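Local coordinates for CurF (PDB 2Q35), which probably catalyses the decarboxylation step in beta-branching of a growing polyketide chain, as a crotonase-fold domain of the curacin pathway protein, at residues 81-86 against 217-222; 140-145 against 153-158. The protein carries 1 engineered substitution. All blocks are in the same frame, centred on the assembly; numbering follows the deposited sequence.

Contact 1: 81-86 against 217-222; sequences DLSGLI and EAIKKE
Two first torsions aim D81 and I219 at each other. The carboxylate carbon CG of D81 stands opposite the backbone N (chi1 -179°), while at I219 it is the CG2 methyl that takes the place across from N and the CG1 branch that lies beside it (chi1 -68°); chi2 of -76° then swings CD1 round to the acid. The side chains approach from opposite directions, and OD2 of D81 lies 4.0 Å from CG2 and 4.0 Å from CD1 of I219. No hydrogen bond crosses between the segments; a carboxylate oxygen simply rests against two methyls. S83 adds a looser touch, its OG being 4.3 Å from CD1 of I219.

The other carboxylate oxygen is busy within its own segment. OD1 of D81 accepts from N of S83 at 3.0 Å, on the anti side and well out of the carboxylate plane, and from OG of S83 at 2.6 Å on the syn side, nearer that plane. Two donors thus fix the rotation of the group and leave OD2 turned to the isoleucine. On helix 197-230, E222 bonds through its two carboxylate oxygens to the backbone N atoms of T138 and S139.

The arrangement is an Asx turn leading into helix 83-87, with L82 at the N-cap, set against the long helix 197-230 of a crotonase fold.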
loop_
_atom_site.group_PDB
_atom_site.type_symbol
_atom_site.label_atom_id
_atom_site.label_comp_id
_atom_site.label_asym_id
_atom_site.label_seq_id
_atom_site.Cartn_x
_atom_site.Cartn_y
_atom_site.Cartn_z
ATOM N N ASP A 81 -2.594 16.636 -21.947
ATOM C CA ASP A 81 -3.179 15.626 -21.069
ATOM C C ASP A 81 -3.622 14.422 -21.891
ATOM O O ASP A 81 -4.691 14.452 -22.495
ATOM C CB ASP A 81 -4.378 16.224 -20.317
ATOM C CG ASP A 81 -5.039 15.237 -19.348
ATOM O OD1 ASP A 81 -4.583 14.081 -19.198
ATOM O OD2 ASP A 81 -6.049 15.638 -18.730
ATOM N N LEU A 82 -2.804 13.373 -21.899
ATOM C CA LEU A 82 -3.101 12.136 -22.642
ATOM C C LEU A 82 -3.820 11.081 -21.812
ATOM O O LEU A 82 -4.017 9.940 -22.266
ATOM C CB LEU A 82 -1.796 11.534 -23.206
ATOM C CG LEU A 82 -1.214 12.160 -24.475
ATOM C CD1 LEU A 82 -0.861 13.637 -24.323
ATOM C CD2 LEU A 82 0.030 11.335 -24.917
ATOM N N SER A 83 -4.222 11.445 -20.593
ATOM C CA SER A 83 -4.839 10.478 -19.711
ATOM C C SER A 83 -6.131 9.920 -20.290
ATOM O O SER A 83 -6.339 8.705 -20.253
ATOM C CB SER A 83 -5.065 11.042 -18.310
ATOM O OG SER A 83 -6.029 12.081 -18.322
ATOM N N GLY A 84 -6.983 10.787 -20.836
ATOM C CA GLY A 84 -8.276 10.320 -21.362
ATOM C C GLY A 84 -8.112 9.294 -22.452
ATOM O O GLY A 84 -8.896 8.343 -22.536
ATOM N N LEU A 85 -7.073 9.463 -23.269
ATOM C CA LEU A 85 -6.735 8.525 -24.329
ATOM C C LEU A 85 -6.538 7.107 -23.792
ATOM O O LEU A 85 -7.062 6.132 -24.340
ATOM C CB LEU A 85 -5.431 8.975 -24.988
ATOM C CG LEU A 85 -5.054 8.549 -26.398
ATOM C CD1 LEU A 85 -6.295 8.263 -27.229
ATOM C CD2 LEU A 85 -4.246 9.705 -26.999
ATOM N N ILE A 86 -5.752 6.996 -22.732
ATOM C CA ILE A 86 -5.432 5.690 -22.150
ATOM C C ILE A 86 -6.590 5.156 -21.309
ATOM O O ILE A 86 -6.965 3.978 -21.416
ATOM C CB ILE A 86 -4.181 5.773 -21.242
ATOM C CG1 ILE A 86 -2.950 6.249 -22.030
ATOM C CG2 ILE A 86 -3.910 4.432 -20.539
ATOM C CD1 ILE A 86 -2.511 5.309 -23.183
ATOM N N GLU A 217 -10.934 15.396 -10.311
ATOM C CA GLU A 217 -10.590 16.391 -9.291
ATOM C C GLU A 217 -9.074 16.444 -9.110
ATOM O O GLU A 217 -8.508 17.521 -8.914
ATOM C CB GLU A 217 -11.304 16.088 -7.975
ATOM C CG GLU A 217 -11.186 17.175 -6.912
ATOM C CD GLU A 217 -11.623 18.542 -7.407
ATOM O OE1 GLU A 217 -12.776 18.686 -7.881
ATOM O OE2 GLU A 217 -10.801 19.479 -7.330
ATOM N N ALA A 218 -8.419 15.282 -9.217
ATOM C CA ALA A 218 -6.957 15.207 -9.107
ATOM C C ALA A 218 -6.264 16.014 -10.202
ATOM O O ALA A 218 -5.363 16.802 -9.930
ATOM C CB ALA A 218 -6.498 13.732 -9.127
ATOM N N ILE A 219 -6.680 15.805 -11.450
ATOM C CA ILE A 219 -6.198 16.593 -12.586
ATOM C C ILE A 219 -6.407 18.082 -12.369
ATOM O O ILE A 219 -5.499 18.884 -12.575
ATOM C CB ILE A 219 -6.937 16.181 -13.899
ATOM C CG1 ILE A 219 -6.534 14.767 -14.303
ATOM C CG2 ILE A 219 -6.651 17.174 -15.071
ATOM C CD1 ILE A 219 -5.152 14.650 -14.935
ATOM N N LYS A 220 -7.631 18.454 -12.000
ATOM C CA LYS A 220 -7.946 19.865 -11.761
ATOM C C LYS A 220 -7.091 20.506 -10.670
ATOM O O LYS A 220 -6.574 21.629 -10.849
ATOM C CB LYS A 220 -9.450 20.002 -11.435
ATOM C CG LYS A 220 -9.918 21.429 -11.084
ATOM C CD LYS A 220 -11.400 21.451 -10.646
ATOM C CE LYS A 220 -11.777 22.814 -10.046
ATOM N NZ LYS A 220 -13.266 23.039 -9.981
ATOM N N LYS A 221 -6.941 19.806 -9.544
ATOM C CA LYS A 221 -6.171 20.354 -8.418
ATOM C C LYS A 221 -4.686 20.512 -8.779
ATOM O O LYS A 221 -4.061 21.549 -8.478
ATOM C CB LYS A 221 -6.330 19.496 -7.160
ATOM C CG LYS A 221 -7.696 19.548 -6.504
ATOM C CD LYS A 221 -7.710 18.749 -5.214
ATOM C CE LYS A 221 -9.066 18.823 -4.511
ATOM N NZ LYS A 221 -9.191 17.754 -3.466
ATOM N N GLU A 222 -4.114 19.495 -9.433
ATOM C CA GLU A 222 -2.724 19.589 -9.860
ATOM C C GLU A 222 -2.550 20.713 -10.886
ATOM O O GLU A 222 -1.597 21.498 -10.797
ATOM C CB GLU A 222 -2.218 18.243 -10.400
ATOM C CG GLU A 222 -2.005 17.214 -9.290
ATOM C CD GLU A 222 -1.057 16.097 -9.716
ATOM O OE1 GLU A 222 -0.805 15.995 -10.941
ATOM O OE2 GLU A 222 -0.585 15.369 -8.814
#

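Contact 2: 140-145 against 153-158; sequences LILREK and EMIYTG
Helices 138-146 and 148-157 are consecutive helices of the crotonase fold with one residue between them, and the contact between L142 and I155, with M154 beside them, is their buried apolar seam. CD2 of L142 does the touching from the first helix: it lies 4.1 Å from CG1 of I155 and 4.5 Å from CB of M154. The leucine and isoleucine pass alongside one another, pointing opposite ways. At I155 the chi1 of -64° sets CG1 beside the backbone N, and it is this methylene, not the CG2 methyl, that L142 reaches. The packing is purely apolar and modest in extent, 121 Å² in all, with the closest CA atoms, those of L142 and I155, 8.7 Å apart.

L142 also packs on L107 and L110 of helix 104-110. The second subunit adjoins the contact itself: its L203 packs on I155, its L207 O accepts from R143 NH1, and its F114 meets the ring of Y156 edge-to-face. E153 is held by a salt bridge to R169 and a hydrogen bond to the OH of Y161.

Near the end of helix 148-157, O of E153 takes two bonds from one residue, 3.0 Å from N of T157 and 3.0 Å from OG1 of T157, the two donors arriving from opposite faces of the carbonyl plane.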
loop_
_atom_site.group_PDB
_atom_site.type_symbol
_atom_site.label_atom_id
_atom_site.label_comp_id
_atom_site.label_asym_id
_atom_site.label_seq_id
_atom_site.Cartn_x
_atom_site.Cartn_y
_atom_site.Cartn_z
ATOM N N LEU A 140 -1.879 11.190 -7.336
ATOM C CA LEU A 140 -2.885 10.144 -7.239
ATOM C C LEU A 140 -2.336 8.825 -7.776
ATOM O O LEU A 140 -2.356 7.796 -7.090
ATOM C CB LEU A 140 -4.153 10.531 -8.019
ATOM C CG LEU A 140 -5.286 9.489 -8.041
ATOM C CD1 LEU A 140 -5.934 9.350 -6.674
ATOM C CD2 LEU A 140 -6.348 9.844 -9.077
ATOM N N ILE A 141 -1.850 8.871 -9.005
ATOM C CA ILE A 141 -1.433 7.652 -9.702
ATOM C C ILE A 141 -0.155 7.068 -9.084
ATOM O O ILE A 141 -0.091 5.858 -8.841
ATOM C CB ILE A 141 -1.310 7.905 -11.215
ATOM C CG1 ILE A 141 -2.691 8.155 -11.835
ATOM C CG2 ILE A 141 -0.671 6.711 -11.924
ATOM C CD1 ILE A 141 -3.664 6.907 -11.858
ATOM N N LEU A 142 0.841 7.904 -8.789
ATOM C CA LEU A 142 2.066 7.333 -8.197
ATOM C C LEU A 142 1.852 6.711 -6.826
ATOM O O LEU A 142 2.414 5.650 -6.534
ATOM C CB LEU A 142 3.174 8.380 -8.127
ATOM C CG LEU A 142 4.149 8.214 -9.289
ATOM C CD1 LEU A 142 3.576 8.761 -10.606
ATOM C CD2 LEU A 142 5.488 8.857 -8.922
ATOM N N ARG A 143 1.057 7.351 -5.979
ATOM C CA ARG A 143 0.802 6.801 -4.651
ATOM C C ARG A 143 0.047 5.487 -4.756
ATOM O O ARG A 143 0.355 4.537 -4.037
ATOM C CB ARG A 143 0.076 7.804 -3.742
ATOM C CG ARG A 143 0.951 9.005 -3.466
ATOM C CD ARG A 143 0.620 9.738 -2.194
ATOM N NE ARG A 143 -0.447 10.714 -2.370
ATOM C CZ ARG A 143 -0.705 11.683 -1.493
ATOM N NH1 ARG A 143 0.036 11.800 -0.400
ATOM N NH2 ARG A 143 -1.702 12.533 -1.704
ATOM N N GLU A 144 -0.921 5.421 -5.666
ATOM C CA GLU A 144 -1.684 4.193 -5.854
ATOM C C GLU A 144 -0.799 3.062 -6.351
ATOM O O GLU A 144 -0.885 1.948 -5.841
ATOM C CB GLU A 144 -2.886 4.414 -6.788
ATOM C CG GLU A 144 -3.642 3.132 -7.185
ATOM C CD GLU A 144 -4.567 2.597 -6.089
ATOM O OE1 GLU A 144 -4.649 3.200 -4.989
ATOM O OE2 GLU A 144 -5.220 1.550 -6.340
ATOM N N LYS A 145 0.083 3.357 -7.289
ATOM C CA LYS A 145 0.758 2.288 -8.018
ATOM C C LYS A 145 2.185 1.986 -7.610
ATOM O O LYS A 145 2.593 0.819 -7.665
ATOM C CB LYS A 145 0.658 2.523 -9.507
ATOM C CG LYS A 145 -0.785 2.748 -9.927
ATOM C CD LYS A 145 -0.982 2.329 -11.333
ATOM C CE LYS A 145 -2.423 2.575 -11.746
ATOM N NZ LYS A 145 -2.605 1.993 -13.095
ATOM N N GLU A 153 9.245 10.429 -2.698
ATOM C CA GLU A 153 10.624 10.804 -2.991
ATOM C C GLU A 153 10.816 11.183 -4.458
ATOM O O GLU A 153 11.508 12.163 -4.761
ATOM C CB GLU A 153 11.594 9.701 -2.598
ATOM C CG GLU A 153 13.044 10.170 -2.675
ATOM C CD GLU A 153 14.043 9.038 -2.514
ATOM O OE1 GLU A 153 14.075 8.432 -1.427
ATOM O OE2 GLU A 153 14.806 8.759 -3.464
ATOM N N MET A 154 10.223 10.407 -5.359
ATOM C CA MET A 154 10.355 10.703 -6.783
ATOM C C MET A 154 9.743 12.067 -7.126
ATOM O O MET A 154 10.317 12.831 -7.881
ATOM C CB MET A 154 9.710 9.615 -7.648
ATOM C CG MET A 154 10.410 8.270 -7.547
ATOM S SD MET A 154 9.686 7.061 -8.649
ATOM C CE MET A 154 10.239 7.671 -10.220
ATOM N N ILE A 155 8.600 12.378 -6.526
ATOM C CA ILE A 155 7.916 13.650 -6.838
ATOM C C ILE A 155 8.692 14.838 -6.246
ATOM O O ILE A 155 8.966 15.824 -6.934
ATOM C CB ILE A 155 6.449 13.630 -6.343
ATOM C CG1 ILE A 155 5.666 12.554 -7.099
ATOM C CG2 ILE A 155 5.768 14.982 -6.561
ATOM C CD1 ILE A 155 4.244 12.327 -6.575
ATOM N N TYR A 156 9.088 14.751 -4.976
ATOM C CA TYR A 156 9.840 15.864 -4.385
ATOM C C TYR A 156 11.187 16.146 -5.022
ATOM O O TYR A 156 11.560 17.320 -5.160
ATOM C CB TYR A 156 10.071 15.650 -2.894
ATOM C CG TYR A 156 8.994 16.149 -1.960
ATOM C CD1 TYR A 156 8.989 17.480 -1.524
ATOM C CD2 TYR A 156 8.027 15.284 -1.459
ATOM C CE1 TYR A 156 8.008 17.957 -0.609
ATOM C CE2 TYR A 156 7.059 15.735 -0.543
ATOM C CZ TYR A 156 7.061 17.070 -0.125
ATOM O OH TYR A 156 6.136 17.545 0.772
ATOM N N THR A 157 11.951 15.098 -5.344
ATOM C CA THR A 157 13.311 15.306 -5.858
ATOM C C THR A 157 13.387 15.569 -7.370
ATOM O O THR A 157 14.335 16.211 -7.836
ATOM C CB THR A 157 14.271 14.138 -5.550
ATOM O OG1 THR A 157 13.908 12.993 -6.327
ATOM C CG2 THR A 157 14.320 13.804 -4.055
ATOM N N GLY A 158 12.448 15.009 -8.117
ATOM C CA GLY A 158 12.435 15.085 -9.578
ATOM C C GLY A 158 13.571 14.322 -10.267
ATOM O O GLY A 158 13.743 14.454 -11.478
#

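Contact 2 is wholly buried, whereas contact 1 is only partly so, with D81 exposed. Their chemistry follows: leucine, isoleucine and methionine meet in contact 2, while in contact 1 a carboxylate, fixed by its own turn, lies against an isoleucine. They hold different helices, yet the two are not independent. Their centres are about 15 Å apart, and they meet where CB of A218 packs on CD2 of L140 at 3.9 Å. Helix 197-230 therefore touches the start of helix 83-87 and the turn before it with one face and helix 138-146 with another. Both contacts have the second subunit nearby, and contact 2 also borders the third, in keeping with a trimeric assembly.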